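Local coordinates for probable glutamine synthetase (Pseudomonas aeruginosa, PDB 4HPP), which belongs to the glutamine synthetase family, combining an N-terminal domain with a catalytic domain whose pocket holds magnesium and glutamic acid in this model, at residues P283-Y288 and D433-H438. Numbering follows the deposited sequence.
Sequences PTAASY and DDLCRH
Leu435, Ala285 and Ala286 make up the close-packed side of this contact. The leucine CD1 methyl lies 4.2 Å from Ala285 CB, and its other methyl, CD2, comes 4.2 Å from Ala285 O, which places the forked end of the side chain against the turn. CG stands anti to the backbone N of Leu435 (chi1 -168°), carrying both methyls off the helix toward Ala285. Ala286 CB completes this side, sitting 4.3 Å from Leu435 O in a van der Waals approach to the helix backbone; no hydrogen bond joins the two segments. The small alanines let the main chains come close, with Ala286 CA 5.8 Å from Cys436 CA. The alanines ride on a type I turn closed by Ser287 N to Thr284 O at 2.8 Å. Ser287 OG adds a second clasp, accepting from Thr284 N at 3.2 Å (156°), and also bonds to Asp337. The loose side is the solvent flank of the helix, where the exposed Arg437 pairs with Asp434 one helical turn back, NH1 to OD1 at 2.9 Å, and neither touches the turn. This plain packing within the catalytic domain, where the side chain of Ala286 lies about 12 Å from the bound glutamic acid, joins the link between helices 261-281 and 288-291 to helix 432-439 near the C-terminus. Tyr439 of that helix also touches Ala285 and Ala286, while helix 410-427 borders both partners: Lys420 bonds to the carbonyl of Pro283 just ahead of the turn, Glu423 takes the N-H of Ala285, and Thr427 meets Leu435.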
loop_
_atom_site.group_PDB
_atom_site.type_symbol
_atom_site.label_atom_id
_atom_site.label_comp_id
_atom_site.label_asym_id
_atom_site.label_seq_id
_atom_site.Cartn_x
_atom_site.Cartn_y
_atom_site.Cartn_z
ATOM N N PRO A 283 9.968 -44.403 -7.333
ATOM C CA PRO A 283 9.258 -44.799 -8.522
ATOM C C PRO A 283 9.233 -43.754 -9.583
ATOM O O PRO A 283 8.480 -43.906 -10.534
ATOM C CB PRO A 283 7.823 -44.951 -8.019
ATOM C CG PRO A 283 7.753 -44.141 -6.762
ATOM C CD PRO A 283 9.107 -43.558 -6.502
ATOM N N THR A 284 9.978 -42.677 -9.441
ATOM C CA THR A 284 9.931 -41.721 -10.555
ATOM C C THR A 284 11.301 -41.538 -11.160
ATOM O O THR A 284 12.332 -41.855 -10.531
ATOM C CB THR A 284 9.381 -40.332 -10.177
ATOM O OG1 THR A 284 10.186 -39.774 -9.143
ATOM C CG2 THR A 284 7.935 -40.419 -9.710
ATOM N N ALA A 285 11.306 -41.002 -12.375
ATOM C CA ALA A 285 12.560 -40.734 -13.090
ATOM C C ALA A 285 13.517 -39.871 -12.227
ATOM O O ALA A 285 14.719 -40.173 -12.145
ATOM C CB ALA A 285 12.275 -40.085 -14.455
ATOM N N ALA A 286 12.969 -38.840 -11.554
ATOM C CA ALA A 286 13.746 -37.974 -10.653
ATOM C C ALA A 286 14.273 -38.694 -9.425
ATOM O O ALA A 286 15.148 -38.151 -8.727
ATOM C CB ALA A 286 12.953 -36.742 -10.231
ATOM N N SER A 287 13.767 -39.909 -9.165
ATOM C CA SER A 287 14.162 -40.627 -7.962
ATOM C C SER A 287 15.618 -41.056 -8.043
ATOM O O SER A 287 16.321 -41.157 -7.006
ATOM C CB SER A 287 13.257 -41.816 -7.700
ATOM O OG SER A 287 11.961 -41.387 -7.307
ATOM N N TYR A 288 16.092 -41.264 -9.275
ATOM C CA TYR A 288 17.444 -41.788 -9.458
ATOM C C TYR A 288 18.567 -40.746 -9.398
ATOM O O TYR A 288 19.705 -41.123 -9.230
ATOM C CB TYR A 288 17.508 -42.833 -10.573
ATOM C CG TYR A 288 16.618 -43.937 -10.155
ATOM C CD1 TYR A 288 15.241 -43.860 -10.389
ATOM C CD2 TYR A 288 17.108 -44.993 -9.407
ATOM C CE1 TYR A 288 14.381 -44.840 -9.947
ATOM C CE2 TYR A 288 16.246 -45.973 -8.922
ATOM C CZ TYR A 288 14.887 -45.888 -9.200
ATOM O OH TYR A 288 14.024 -46.859 -8.723
ATOM N N ASP A 433 19.435 -32.167 -14.888
ATOM C CA ASP A 433 18.944 -30.920 -14.296
ATOM C C ASP A 433 17.482 -30.590 -14.647
ATOM O O ASP A 433 16.652 -30.511 -13.749
ATOM C CB ASP A 433 19.935 -29.770 -14.566
ATOM C CG ASP A 433 21.234 -29.909 -13.733
ATOM O OD1 ASP A 433 21.978 -28.927 -13.593
ATOM O OD2 ASP A 433 21.518 -31.002 -13.184
ATOM N N ASP A 434 17.165 -30.433 -15.930
ATOM C CA ASP A 434 15.774 -30.300 -16.416
ATOM C C ASP A 434 14.765 -31.276 -15.768
ATOM O O ASP A 434 13.631 -30.932 -15.448
ATOM C CB ASP A 434 15.786 -30.454 -17.935
ATOM C CG ASP A 434 16.825 -29.539 -18.584
ATOM O OD1 ASP A 434 17.028 -28.449 -17.979
ATOM O OD2 ASP A 434 17.449 -29.906 -19.634
ATOM N N LEU A 435 15.216 -32.498 -15.561
ATOM C CA LEU A 435 14.416 -33.552 -15.014
ATOM C C LEU A 435 14.116 -33.253 -13.554
ATOM O O LEU A 435 13.017 -33.468 -13.079
ATOM C CB LEU A 435 15.267 -34.796 -15.071
ATOM C CG LEU A 435 14.581 -36.115 -14.816
ATOM C CD1 LEU A 435 13.375 -36.258 -15.756
ATOM C CD2 LEU A 435 15.627 -37.208 -14.994
ATOM N N CYS A 436 15.121 -32.743 -12.857
ATOM C CA CYS A 436 14.998 -32.375 -11.473
ATOM C C CYS A 436 14.126 -31.138 -11.327
ATOM O O CYS A 436 13.230 -31.073 -10.466
ATOM C CB CYS A 436 16.369 -32.165 -10.860
ATOM S SG CYS A 436 16.341 -30.893 -9.612
ATOM N N ARG A 437 14.327 -30.189 -12.210
ATOM C CA ARG A 437 13.505 -29.006 -12.177
ATOM C C ARG A 437 12.120 -29.416 -12.566
ATOM O O ARG A 437 11.118 -28.848 -12.087
ATOM C CB ARG A 437 14.001 -27.919 -13.141
ATOM C CG ARG A 437 15.297 -27.203 -12.751
ATOM C CD ARG A 437 15.716 -26.289 -13.924
ATOM N NE ARG A 437 17.092 -25.776 -13.838
ATOM C CZ ARG A 437 18.106 -26.192 -14.598
ATOM N NH1 ARG A 437 17.907 -27.122 -15.537
ATOM N NH2 ARG A 437 19.316 -25.659 -14.445
ATOM N N HIS A 438 12.057 -30.392 -13.462
ATOM C CA HIS A 438 10.765 -30.778 -13.969
ATOM C C HIS A 438 10.023 -31.292 -12.777
ATOM O O HIS A 438 8.962 -30.786 -12.512
ATOM C CB HIS A 438 10.844 -31.769 -15.160
ATOM C CG HIS A 438 9.481 -32.161 -15.736
ATOM N ND1 HIS A 438 8.697 -31.297 -16.414
ATOM C CD2 HIS A 438 8.769 -33.378 -15.684
ATOM C CE1 HIS A 438 7.528 -31.919 -16.761
ATOM N NE2 HIS A 438 7.588 -33.191 -16.325
#